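Local coordinates for uncharacterized protein Atu2452 (Agrobacterium tumefaciens, PDB 2R8B), which is of unknown function but is probably a serine hydrolase of the alpha/beta-hydrolase fold, related to dienelactone hydrolases, at residues Q88-S93 with E136-G141; G113-V118 with L175-P180; L146-G151 with H230-G235; A209-L214 with G219-V224. All coordinates share one frame; numbering follows the deposited sequence.

Contact 1. Residues Q88-S93 with E136-G141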
loop_
_atom_site.group_PDB
_atom_site.type_symbol
_atom_site.label_atom_id
_atom_site.label_comp_id
_atom_site.label_asym_id
_atom_site.label_seq_id
_atom_site.Cartn_x
_atom_site.Cartn_y
_atom_site.Cartn_z
ATOM N N GLN A 88 -6.698 -16.178 -6.805
ATOM C CA GLN A 88 -6.485 -16.168 -8.236
ATOM C C GLN A 88 -6.217 -14.801 -8.809
ATOM O O GLN A 88 -6.302 -14.592 -10.025
ATOM C CB GLN A 88 -7.604 -16.898 -8.961
ATOM C CG GLN A 88 -9.039 -16.333 -8.874
ATOM C CD GLN A 88 -9.870 -17.011 -10.021
ATOM O OE1 GLN A 88 -10.850 -17.740 -9.756
ATOM N NE2 GLN A 88 -9.433 -16.820 -11.299
ATOM N N ALA A 89 -5.842 -13.885 -7.920
ATOM C CA ALA A 89 -5.418 -12.564 -8.330
ATOM C C ALA A 89 -4.051 -12.777 -8.914
ATOM O O ALA A 89 -3.376 -13.742 -8.541
ATOM C CB ALA A 89 -5.351 -11.618 -7.119
ATOM N N THR A 90 -3.645 -11.914 -9.837
ATOM C CA THR A 90 -2.255 -11.923 -10.218
ATOM C C THR A 90 -1.515 -11.163 -9.132
ATOM O O THR A 90 -1.983 -10.129 -8.682
ATOM C CB THR A 90 -1.947 -11.484 -11.702
ATOM O OG1 THR A 90 -0.803 -10.623 -11.696
ATOM C CG2 THR A 90 -3.203 -10.873 -12.492
ATOM N N ILE A 91 -0.411 -11.720 -8.638
ATOM C CA ILE A 91 0.183 -11.201 -7.400
ATOM C C ILE A 91 1.578 -10.711 -7.559
ATOM O O ILE A 91 2.461 -11.390 -8.082
ATOM C CB ILE A 91 0.133 -12.201 -6.240
ATOM C CG1 ILE A 91 -1.257 -12.167 -5.638
ATOM C CG2 ILE A 91 1.104 -11.807 -5.110
ATOM C CD1 ILE A 91 -1.696 -13.496 -5.183
ATOM N N LEU A 92 1.806 -9.544 -7.014
ATOM C CA LEU A 92 2.991 -8.842 -7.332
ATOM C C LEU A 92 3.634 -8.268 -6.063
ATOM O O LEU A 92 3.007 -7.542 -5.310
ATOM C CB LEU A 92 2.552 -7.787 -8.321
ATOM C CG LEU A 92 3.666 -7.095 -9.035
ATOM C CD1 LEU A 92 3.127 -6.677 -10.359
ATOM C CD2 LEU A 92 3.955 -5.894 -8.114
ATOM N N SER A 93 4.877 -8.619 -5.786
ATOM C CA SER A 93 5.458 -8.201 -4.510
ATOM C C SER A 93 6.936 -7.811 -4.635
ATOM O O SER A 93 7.816 -8.673 -4.693
ATOM C CB SER A 93 5.231 -9.278 -3.449
ATOM O OG SER A 93 6.221 -9.218 -2.452
ATOM N N GLU A 136 -0.874 -4.138 -17.817
ATOM C CA GLU A 136 -0.784 -4.543 -19.225
ATOM C C GLU A 136 -0.330 -5.985 -19.333
ATOM O O GLU A 136 -1.037 -6.812 -19.880
ATOM C CB GLU A 136 0.196 -3.655 -20.006
ATOM C CG GLU A 136 -0.259 -2.164 -20.226
ATOM C CD GLU A 136 -0.863 -1.879 -21.664
ATOM O OE1 GLU A 136 -1.452 -0.759 -21.850
ATOM O OE2 GLU A 136 -0.736 -2.762 -22.588
ATOM N N HIS A 137 0.838 -6.286 -18.776
ATOM C CA HIS A 137 1.475 -7.559 -19.002
ATOM C C HIS A 137 0.580 -8.750 -18.701
ATOM O O HIS A 137 0.397 -9.614 -19.567
ATOM C CB HIS A 137 2.791 -7.669 -18.255
ATOM C CG HIS A 137 3.495 -8.957 -18.511
ATOM N ND1 HIS A 137 3.957 -9.773 -17.494
ATOM C CD2 HIS A 137 3.769 -9.604 -19.671
ATOM C CE1 HIS A 137 4.503 -10.862 -18.023
ATOM N NE2 HIS A 137 4.380 -10.790 -19.337
ATOM N N TYR A 138 0.006 -8.777 -17.497
ATOM C CA TYR A 138 -0.926 -9.865 -17.070
ATOM C C TYR A 138 -2.401 -9.703 -17.481
ATOM O O TYR A 138 -3.223 -10.592 -17.237
ATOM C CB TYR A 138 -0.873 -10.073 -15.549
ATOM C CG TYR A 138 0.500 -10.371 -15.045
ATOM C CD1 TYR A 138 1.178 -9.434 -14.332
ATOM C CD2 TYR A 138 1.132 -11.601 -15.301
ATOM C CE1 TYR A 138 2.439 -9.677 -13.845
ATOM C CE2 TYR A 138 2.430 -11.868 -14.819
ATOM C CZ TYR A 138 3.068 -10.874 -14.090
ATOM O OH TYR A 138 4.321 -11.028 -13.551
ATOM N N GLN A 139 -2.726 -8.553 -18.074
ATOM C CA GLN A 139 -4.095 -8.253 -18.541
ATOM C C GLN A 139 -5.043 -8.358 -17.344
ATOM O O GLN A 139 -6.116 -8.979 -17.418
ATOM C CB GLN A 139 -4.488 -9.220 -19.667
ATOM C CG GLN A 139 -3.321 -9.559 -20.564
ATOM C CD GLN A 139 -3.726 -10.457 -21.733
ATOM O OE1 GLN A 139 -4.437 -10.033 -22.645
ATOM N NE2 GLN A 139 -3.266 -11.695 -21.715
ATOM N N ALA A 140 -4.578 -7.796 -16.233
ATOM C CA ALA A 140 -5.265 -7.817 -14.955
ATOM C C ALA A 140 -6.412 -6.825 -15.007
ATOM O O ALA A 140 -6.468 -5.970 -15.903
ATOM C CB ALA A 140 -4.286 -7.446 -13.816
ATOM N N GLY A 141 -7.319 -6.951 -14.037
ATOM C CA GLY A 141 -8.489 -6.072 -13.889
ATOM C C GLY A 141 -8.362 -5.056 -12.768
ATOM O O GLY A 141 -7.628 -4.089 -12.908
#
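Near one end of the central sheet of this alpha/beta-hydrolase fold, Thr-90 of strand 90-94 meets Tyr-138 and Ala-140, where helix 117-138 ends and the chain turns toward the next strand. The two branches of Thr-90 divide the work. Its hydroxyl lies over one face of the Tyr-138 ring, nearer the inner rim than the phenol end, with OG1 of Thr-90 3.5 Å from CD1 of Tyr-138. Its methyl group goes to the turn instead: CG2 of Thr-90 rests 3.8 Å from CB of Ala-140 and 3.9 Å from CB of Tyr-138. The tyrosine ring is brought to the strand by a first torsion of -57°, which sets CG anti to the carbonyl carbon and beside the backbone N.

The helix closes with a Schellman motif. Gln-139 takes a positive phi of 58°, and its N is bonded to O of Glu-136 at 3.0 Å. This reversal carries the chain from Tyr-138 to Ala-140, so that both point their CB toward Thr-90 while Gln-139 between them points away. The turn leads from helix 117-138 into strand 143-148. On the sheet side, the backbone of Thr-90 is hydrogen-bonded to Pro-63 and Phe-65, in line with the parallel pairing of strands 90-94 and 64-68. The side chain of Tyr-138 also touches Ser-55 of the outermost strand 53-56.

Contact 2. Residues G113-V118 with L175-P180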
loop_
_atom_site.group_PDB
_atom_site.type_symbol
_atom_site.label_atom_id
_atom_site.label_comp_id
_atom_site.label_asym_id
_atom_site.label_seq_id
_atom_site.Cartn_x
_atom_site.Cartn_y
_atom_site.Cartn_z
ATOM N N GLY A 113 14.854 10.662 10.627
ATOM C CA GLY A 113 13.540 10.173 10.234
ATOM C C GLY A 113 12.540 10.943 9.413
ATOM O O GLY A 113 11.425 10.442 9.200
ATOM N N VAL A 114 12.892 12.132 8.929
ATOM C CA VAL A 114 11.876 12.945 8.191
ATOM C C VAL A 114 11.867 12.594 6.703
ATOM O O VAL A 114 12.950 12.507 6.092
ATOM C CB VAL A 114 11.923 14.519 8.550
ATOM C CG1 VAL A 114 13.184 14.880 9.268
ATOM C CG2 VAL A 114 11.648 15.448 7.345
ATOM N N TYR A 115 10.681 12.380 6.135
ATOM C CA TYR A 115 10.602 11.965 4.727
ATOM C C TYR A 115 11.246 12.917 3.724
ATOM O O TYR A 115 10.985 14.138 3.736
ATOM C CB TYR A 115 9.183 11.852 4.239
ATOM C CG TYR A 115 8.266 10.875 4.917
ATOM C CD1 TYR A 115 8.723 10.024 5.941
ATOM C CD2 TYR A 115 6.929 10.775 4.499
ATOM C CE1 TYR A 115 7.879 9.159 6.549
ATOM C CE2 TYR A 115 6.082 9.894 5.079
ATOM C CZ TYR A 115 6.558 9.099 6.111
ATOM O OH TYR A 115 5.702 8.214 6.712
ATOM N N ASP A 116 12.029 12.329 2.817
ATOM C CA ASP A 116 12.563 13.021 1.653
ATOM C C ASP A 116 11.443 13.133 0.594
ATOM O O ASP A 116 11.019 12.119 -0.008
ATOM C CB ASP A 116 13.794 12.253 1.145
ATOM C CG ASP A 116 14.345 12.790 -0.183
ATOM O OD1 ASP A 116 13.558 13.267 -1.026
ATOM O OD2 ASP A 116 15.577 12.717 -0.400
HETATM N N MSE A 117 10.959 14.359 0.380
HETATM C CA MSE A 117 9.836 14.597 -0.529
HETATM C C MSE A 117 10.150 14.443 -2.033
HETATM O O MSE A 117 9.254 14.037 -2.794
HETATM C CB MSE A 117 9.171 15.946 -0.243
HETATM C CG MSE A 117 8.478 16.041 1.119
HETATM SE SE MSE A 117 6.976 14.753 1.473
HETATM C CE MSE A 117 7.941 13.427 2.486
ATOM N N VAL A 118 11.377 14.776 -2.464
ATOM C CA VAL A 118 11.803 14.488 -3.845
ATOM C C VAL A 118 11.899 12.983 -4.074
ATOM O O VAL A 118 11.431 12.484 -5.106
ATOM C CB VAL A 118 13.123 15.226 -4.362
ATOM C CG1 VAL A 118 13.055 16.705 -4.107
ATOM C CG2 VAL A 118 14.433 14.622 -3.811
ATOM N N LEU A 175 1.568 6.373 8.042
ATOM C CA LEU A 175 2.047 7.600 8.698
ATOM C C LEU A 175 2.125 8.596 7.559
ATOM O O LEU A 175 2.987 8.464 6.706
ATOM C CB LEU A 175 3.466 7.384 9.213
ATOM C CG LEU A 175 4.129 8.344 10.199
ATOM C CD1 LEU A 175 5.641 8.455 9.914
ATOM C CD2 LEU A 175 3.491 9.693 10.262
ATOM N N ILE A 176 1.213 9.549 7.480
ATOM C CA ILE A 176 1.374 10.611 6.477
ATOM C C ILE A 176 1.387 11.921 7.226
ATOM O O ILE A 176 0.403 12.239 7.895
ATOM C CB ILE A 176 0.247 10.587 5.427
ATOM C CG1 ILE A 176 0.316 9.303 4.592
ATOM C CG2 ILE A 176 0.325 11.756 4.529
ATOM C CD1 ILE A 176 1.226 9.369 3.415
ATOM N N PRO A 177 2.518 12.656 7.146
ATOM C CA PRO A 177 2.860 13.906 7.916
ATOM C C PRO A 177 2.360 15.218 7.340
ATOM O O PRO A 177 2.284 16.251 8.053
ATOM C CB PRO A 177 4.394 13.933 7.891
ATOM C CG PRO A 177 4.760 13.169 6.585
ATOM C CD PRO A 177 3.619 12.213 6.261
ATOM N N PHE A 178 2.059 15.191 6.053
ATOM C CA PHE A 178 1.758 16.413 5.338
ATOM C C PHE A 178 0.259 16.388 5.076
ATOM O O PHE A 178 -0.397 15.415 5.381
ATOM C CB PHE A 178 2.575 16.482 4.048
ATOM C CG PHE A 178 2.402 15.276 3.137
ATOM C CD1 PHE A 178 1.341 15.198 2.250
ATOM C CD2 PHE A 178 3.318 14.241 3.145
ATOM C CE1 PHE A 178 1.186 14.106 1.426
ATOM C CE2 PHE A 178 3.175 13.148 2.295
ATOM C CZ PHE A 178 2.115 13.078 1.444
ATOM N N GLU A 179 -0.284 17.460 4.534
ATOM C CA GLU A 179 -1.705 17.497 4.207
ATOM C C GLU A 179 -1.801 17.391 2.717
ATOM O O GLU A 179 -1.293 18.261 1.991
ATOM C CB GLU A 179 -2.384 18.788 4.660
ATOM C CG GLU A 179 -2.316 19.003 6.146
ATOM C CD GLU A 179 -2.907 20.334 6.560
ATOM O OE1 GLU A 179 -2.903 21.293 5.742
ATOM O OE2 GLU A 179 -3.389 20.416 7.711
ATOM N N PRO A 180 -2.426 16.305 2.257
ATOM C CA PRO A 180 -2.606 15.935 0.876
ATOM C C PRO A 180 -3.527 16.916 0.217
ATOM O O PRO A 180 -4.524 17.343 0.823
ATOM C CB PRO A 180 -3.294 14.610 0.995
ATOM C CG PRO A 180 -2.850 14.147 2.337
ATOM C CD PRO A 180 -2.967 15.296 3.163
#
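Tyr-115 reaches from the loop ahead of helix 117-138 to Leu-175 and Pro-177, in the loop that follows strand 168-172. In this alpha/beta-hydrolase fold Leu-175 lies near the probable catalytic residues and Tyr-115 beside a bound sulfate, while the contact itself is at the surface.

One hydrogen bond joins the segments: OH of Tyr-115 donates to O of Leu-175 at 2.7 Å. The donor is tilted 35° from the carbonyl plane, and the C=O...donor angle is 135°. The same hydroxyl makes a weak bond to the sulfate, probably from the crystallisation liquor.

Apolar contacts flank the bond. CD1 of Leu-175 is 4.0 Å from CZ of Tyr-115, while the side chains of Pro-177 and Tyr-115 cross at about a right angle, CD of Pro-177 lying 3.6 Å from CE2 of Tyr-115. The Tyr-115 ring also meets Phe-107 edge-to-face.

At the start of the helix, where OD1 of Asp-116 caps N of Asp-119, there is an oblique Met-aromatic contact. The end of selenomethionine Met-117 is less surely placed, but its chi2 of -61° folds the selenium toward Phe-178, with SE of Met-117 4.1 Å from CD2 of Phe-178.

Contact 3. Residues L146-G151 with H230-G235. With SO4 (sulfate ion), chain C.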
loop_
_atom_site.group_PDB
_atom_site.type_symbol
_atom_site.label_atom_id
_atom_site.label_comp_id
_atom_site.label_asym_id
_atom_site.label_seq_id
_atom_site.Cartn_x
_atom_site.Cartn_y
_atom_site.Cartn_z
ATOM N N LEU A 146 -1.915 -3.498 -0.763
ATOM C CA LEU A 146 -1.841 -3.676 0.660
ATOM C C LEU A 146 -0.427 -3.323 1.061
ATOM O O LEU A 146 0.526 -3.770 0.434
ATOM C CB LEU A 146 -2.175 -5.122 1.023
ATOM C CG LEU A 146 -1.968 -5.387 2.514
ATOM C CD1 LEU A 146 -2.914 -6.450 3.006
ATOM C CD2 LEU A 146 -0.513 -5.770 2.771
ATOM N N GLY A 147 -0.286 -2.534 2.112
ATOM C CA GLY A 147 1.036 -2.096 2.572
ATOM C C GLY A 147 1.058 -2.027 4.069
ATOM O O GLY A 147 0.022 -1.800 4.730
ATOM N N PHE A 148 2.235 -2.262 4.619
ATOM C CA PHE A 148 2.446 -2.151 6.066
ATOM C C PHE A 148 3.455 -1.067 6.322
ATOM O O PHE A 148 4.585 -1.148 5.782
ATOM C CB PHE A 148 3.022 -3.456 6.614
ATOM C CG PHE A 148 3.434 -3.359 8.033
ATOM C CD1 PHE A 148 2.490 -3.026 9.021
ATOM C CD2 PHE A 148 4.758 -3.598 8.404
ATOM C CE1 PHE A 148 2.860 -2.934 10.354
ATOM C CE2 PHE A 148 5.145 -3.489 9.746
ATOM C CZ PHE A 148 4.196 -3.156 10.733
ATOM N N SER A 149 3.058 -0.059 7.117
ATOM C CA SER A 149 3.975 0.979 7.594
ATOM C C SER A 149 4.600 1.694 6.372
ATOM O O SER A 149 3.857 2.322 5.600
ATOM C CB SER A 149 5.046 0.325 8.472
ATOM O OG SER A 149 5.611 1.233 9.396
ATOM N N ASN A 150 5.922 1.561 6.159
ATOM C CA ASN A 150 6.599 2.215 5.021
ATOM C C ASN A 150 5.982 1.908 3.676
ATOM O O ASN A 150 6.011 2.756 2.778
ATOM C CB ASN A 150 8.072 1.844 4.949
ATOM C CG ASN A 150 8.764 2.400 3.690
ATOM O OD1 ASN A 150 9.132 1.637 2.773
ATOM N ND2 ASN A 150 8.948 3.718 3.643
ATOM N N GLY A 151 5.442 0.694 3.549
ATOM C CA GLY A 151 4.759 0.263 2.364
ATOM C C GLY A 151 3.352 0.847 2.270
ATOM O O GLY A 151 2.896 1.135 1.152
ATOM N N HIS A 230 2.798 -0.507 17.089
ATOM C CA HIS A 230 3.072 -0.678 15.659
ATOM C C HIS A 230 2.831 -2.109 15.175
ATOM O O HIS A 230 2.892 -2.402 13.950
ATOM C CB HIS A 230 4.532 -0.328 15.391
ATOM C CG HIS A 230 4.808 0.068 13.975
ATOM N ND1 HIS A 230 4.067 1.031 13.306
ATOM C CD2 HIS A 230 5.765 -0.336 13.107
ATOM C CE1 HIS A 230 4.562 1.207 12.093
ATOM N NE2 HIS A 230 5.584 0.380 11.943
ATOM N N GLU A 231 2.595 -3.020 16.116
ATOM C CA GLU A 231 2.353 -4.424 15.768
ATOM C C GLU A 231 1.034 -4.599 15.019
ATOM O O GLU A 231 0.031 -3.891 15.273
ATOM C CB GLU A 231 2.390 -5.324 17.007
ATOM C CG GLU A 231 1.059 -5.467 17.789
ATOM C CD GLU A 231 0.779 -4.332 18.795
ATOM O OE1 GLU A 231 -0.164 -4.474 19.603
ATOM O OE2 GLU A 231 1.507 -3.321 18.806
ATOM N N ILE A 232 1.057 -5.521 14.067
ATOM C CA ILE A 232 -0.158 -6.029 13.449
ATOM C C ILE A 232 -0.814 -7.024 14.406
ATOM O O ILE A 232 -0.170 -8.038 14.725
ATOM C CB ILE A 232 0.206 -6.755 12.176
ATOM C CG1 ILE A 232 0.566 -5.750 11.100
ATOM C CG2 ILE A 232 -0.922 -7.692 11.719
ATOM C CD1 ILE A 232 1.156 -6.447 9.901
ATOM N N ARG A 233 -2.046 -6.739 14.879
ATOM C CA ARG A 233 -2.848 -7.734 15.643
ATOM C C ARG A 233 -3.641 -8.700 14.751
ATOM O O ARG A 233 -3.979 -8.378 13.604
ATOM C CB ARG A 233 -3.759 -7.093 16.692
ATOM C CG ARG A 233 -2.936 -6.421 17.740
ATOM C CD ARG A 233 -3.604 -6.255 19.109
ATOM N NE ARG A 233 -2.672 -5.503 19.944
ATOM C CZ ARG A 233 -2.812 -5.259 21.234
ATOM N NH1 ARG A 233 -3.858 -5.717 21.881
ATOM N NH2 ARG A 233 -1.897 -4.547 21.867
ATOM N N SER A 234 -3.928 -9.884 15.297
ATOM C CA SER A 234 -4.675 -10.867 14.561
ATOM C C SER A 234 -6.005 -10.256 14.145
ATOM O O SER A 234 -6.508 -10.558 13.053
ATOM C CB SER A 234 -4.866 -12.149 15.367
ATOM O OG SER A 234 -6.063 -12.099 16.109
ATOM N N GLY A 235 -6.536 -9.367 14.986
ATOM C CA GLY A 235 -7.728 -8.598 14.646
ATOM C C GLY A 235 -7.631 -7.791 13.357
ATOM O O GLY A 235 -8.623 -7.673 12.626
HETATM S S SO4 C . 8.229 5.466 6.729
HETATM O O1 SO4 C . 7.319 5.452 5.590
HETATM O O2 SO4 C . 8.993 4.223 6.715
HETATM O O3 SO4 C . 9.176 6.562 6.535
HETATM O O4 SO4 C . 7.527 5.568 8.027
#
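Ser-149 and His-230 meet through their side chains, OG of Ser-149 lying at the edge of the imidazole near its plane. NE2 of His-230 donates to OG of Ser-149 at 2.7 Å, but the N-H...acceptor angle of 121° makes this a weak bond, and the position of OG is not fully certain. Both side chains extend with the outer atom opposite the backbone N; in the histidine, chi1 of -157° carries the ring in to the serine.

The ring of Phe-148 is sandwiched: CB of Ser-149 lies over the centre of one face, and CD1 of Ile-232 covers the opposite face in a CH-pi contact 4.2 Å from the centroid of the Phe-148 ring. CG1 of Ile-232 is 3.7 Å from CE1 of Phe-148. The ring is turned 40° from that of His-230, an oblique pairing, and its rim meets the histidine backbone, with CZ of Phe-148 3.6 Å from O of His-230.

Asn-150 turns away from the histidine and holds a sulfate, probably from the crystallisation liquor, with ND2 of Asn-150 3.1 Å from O1 of the ion, which also takes hydrogen bonds from Asn-153 and Arg-105.

Ser-149 has a positive phi at the turn between strand 143-148 and helix 150-161, with Gly-147 and Gly-151 on either side. With ND1 of His-230 bonded to Asp-199, this fits the nucleophile elbow and probable Ser-His-Asp triad of an alpha/beta hydrolase.

Contact 4. Residues A209-L214 with G219-V224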
loop_
_atom_site.group_PDB
_atom_site.type_symbol
_atom_site.label_atom_id
_atom_site.label_comp_id
_atom_site.label_asym_id
_atom_site.label_seq_id
_atom_site.Cartn_x
_atom_site.Cartn_y
_atom_site.Cartn_z
ATOM N N ALA A 209 -6.427 11.804 10.461
ATOM C CA ALA A 209 -6.423 12.857 9.429
ATOM C C ALA A 209 -6.206 12.316 8.030
ATOM O O ALA A 209 -6.838 12.746 7.091
ATOM C CB ALA A 209 -5.400 13.911 9.740
ATOM N N LEU A 210 -5.298 11.381 7.875
ATOM C CA LEU A 210 -5.187 10.690 6.595
ATOM C C LEU A 210 -6.564 10.103 6.174
ATOM O O LEU A 210 -7.010 10.253 5.031
ATOM C CB LEU A 210 -4.157 9.590 6.726
ATOM C CG LEU A 210 -3.877 8.844 5.425
ATOM C CD1 LEU A 210 -3.462 9.812 4.276
ATOM C CD2 LEU A 210 -2.879 7.631 5.644
ATOM N N GLU A 211 -7.214 9.426 7.121
ATOM C CA GLU A 211 -8.584 8.955 6.996
ATOM C C GLU A 211 -9.548 9.916 6.347
ATOM O O GLU A 211 -10.237 9.562 5.382
ATOM C CB GLU A 211 -9.148 8.645 8.376
ATOM C CG GLU A 211 -10.086 7.442 8.332
ATOM C CD GLU A 211 -11.246 7.545 9.282
ATOM O OE1 GLU A 211 -11.033 7.897 10.467
ATOM O OE2 GLU A 211 -12.368 7.236 8.827
ATOM N N GLU A 212 -9.619 11.117 6.906
ATOM C CA GLU A 212 -10.482 12.133 6.362
ATOM C C GLU A 212 -10.038 12.607 5.022
ATOM O O GLU A 212 -10.869 12.920 4.199
ATOM C CB GLU A 212 -10.626 13.318 7.291
ATOM C CG GLU A 212 -11.826 13.175 8.225
ATOM C CD GLU A 212 -11.399 12.879 9.677
ATOM O OE1 GLU A 212 -11.418 11.672 10.090
ATOM O OE2 GLU A 212 -11.021 13.864 10.391
ATOM N N SER A 213 -8.737 12.644 4.787
ATOM C CA SER A 213 -8.230 13.063 3.492
ATOM C C SER A 213 -8.678 12.121 2.380
ATOM O O SER A 213 -9.249 12.539 1.373
ATOM C CB SER A 213 -6.710 13.112 3.520
ATOM O OG SER A 213 -6.250 14.003 4.527
ATOM N N LEU A 214 -8.403 10.841 2.555
ATOM C CA LEU A 214 -8.854 9.820 1.604
ATOM C C LEU A 214 -10.379 9.826 1.436
ATOM O O LEU A 214 -10.920 9.671 0.336
ATOM C CB LEU A 214 -8.350 8.443 2.085
ATOM C CG LEU A 214 -6.818 8.365 1.989
ATOM C CD1 LEU A 214 -6.236 7.065 2.508
ATOM C CD2 LEU A 214 -6.406 8.581 0.542
ATOM N N GLY A 219 -15.294 7.394 -2.603
ATOM C CA GLY A 219 -15.184 5.972 -2.242
ATOM C C GLY A 219 -15.489 5.778 -0.765
ATOM O O GLY A 219 -16.005 6.687 -0.117
ATOM N N THR A 220 -15.181 4.604 -0.213
ATOM C CA THR A 220 -15.340 4.425 1.235
ATOM C C THR A 220 -13.963 4.348 1.853
ATOM O O THR A 220 -12.963 4.090 1.159
ATOM C CB THR A 220 -16.109 3.155 1.628
ATOM O OG1 THR A 220 -15.387 2.006 1.156
ATOM C CG2 THR A 220 -17.537 3.174 1.082
ATOM N N VAL A 221 -13.932 4.603 3.157
ATOM C CA VAL A 221 -12.759 4.460 3.981
ATOM C C VAL A 221 -13.228 3.908 5.305
ATOM O O VAL A 221 -14.203 4.378 5.876
ATOM C CB VAL A 221 -12.070 5.813 4.231
ATOM C CG1 VAL A 221 -10.760 5.588 4.971
ATOM C CG2 VAL A 221 -11.823 6.524 2.937
ATOM N N GLU A 222 -12.545 2.892 5.790
ATOM C CA GLU A 222 -12.878 2.327 7.073
ATOM C C GLU A 222 -11.597 2.257 7.856
ATOM O O GLU A 222 -10.581 1.845 7.309
ATOM C CB GLU A 222 -13.397 0.939 6.872
ATOM C CG GLU A 222 -13.729 0.254 8.145
ATOM C CD GLU A 222 -14.398 -1.120 7.925
ATOM O OE1 GLU A 222 -15.127 -1.558 8.866
ATOM O OE2 GLU A 222 -14.214 -1.742 6.821
ATOM N N THR A 223 -11.617 2.647 9.123
ATOM C CA THR A 223 -10.436 2.460 9.950
ATOM C C THR A 223 -10.759 1.485 11.054
ATOM O O THR A 223 -11.798 1.599 11.677
ATOM C CB THR A 223 -9.970 3.745 10.576
ATOM O OG1 THR A 223 -9.943 4.753 9.569
ATOM C CG2 THR A 223 -8.550 3.582 11.123
ATOM N N VAL A 224 -9.896 0.498 11.258
ATOM C CA VAL A 224 -10.063 -0.450 12.336
ATOM C C VAL A 224 -8.915 -0.175 13.295
ATOM O O VAL A 224 -7.769 -0.183 12.890
ATOM C CB VAL A 224 -10.080 -1.908 11.773
ATOM C CG1 VAL A 224 -9.957 -2.946 12.887
ATOM C CG2 VAL A 224 -11.373 -2.158 10.921
#
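Val-221 sends its two methyl groups to different parts of helix 204-217. CG1 of Val-221 lies 3.9 Å from CG of Glu-211, while CG2 of Val-221 touches the next turn, 4.1 Å from CB of Leu-214 and 3.9 Å from the backbone C of Leu-214. The split follows from chi1 of -174°, which places CG1 opposite the backbone N and CG2 opposite the carbonyl carbon. Two residues along the strand, Thr-223 faces the helix as well and meets the aliphatic part of Glu-211, OG1 of Thr-223 being modelled 3.0 Å from CG of Glu-211. Although the carboxylate is close, OE1 of Glu-211 and OG1 of Thr-223 are poorly oriented for a hydrogen bond. The acidic end of Glu-211 has its polar partner one turn further along the helix, in a salt bridge from OE2 to NZ of Lys-215.

Helix and strand here are the second half of a beta-alpha-beta crossover, in which strand 190-196 leads through helix 204-217 to strand 220-226. The short segments run nearly antiparallel, at 165°, with their axes 8.5 Å apart at closest approach. Val-221 and Thr-223 alternate with Thr-220 and Glu-222, whose CB atoms point away from the helix. On the helix, O of Ala-209 accepts from both N and OG of Ser-213.

Further out, backbone bonds from Glu-222 to Val-191 and Ile-193 hold strand 220-226 at the edge of the sheet, and the side chain of Ile-193, on the neighbouring parallel strand, touches Glu-211, Val-221 and Thr-223.

In the fold
Contacts 1, 3 and 4 all reach the same mixed sheet, at strands 90-94, 143-148 and 220-226 respectively, the last of these an outermost strand. Contacts 1 and 2 use the two ends of helix 117-138; their centres are about 29 Å apart, on opposite sides of the chain's centre, and their segments alternate along the chain. Contact 1 closes before contact 3 opens, and contact 4 is nested within the loop closed by contact 3, with about 16 Å between their centres. Contact 2 touches contact 4 through Ile-176 against Leu-210 and Pro-180 against Ser-213. Its loops also come within about 5 Å, at nearest atoms, of the probable catalytic centre at contact 3.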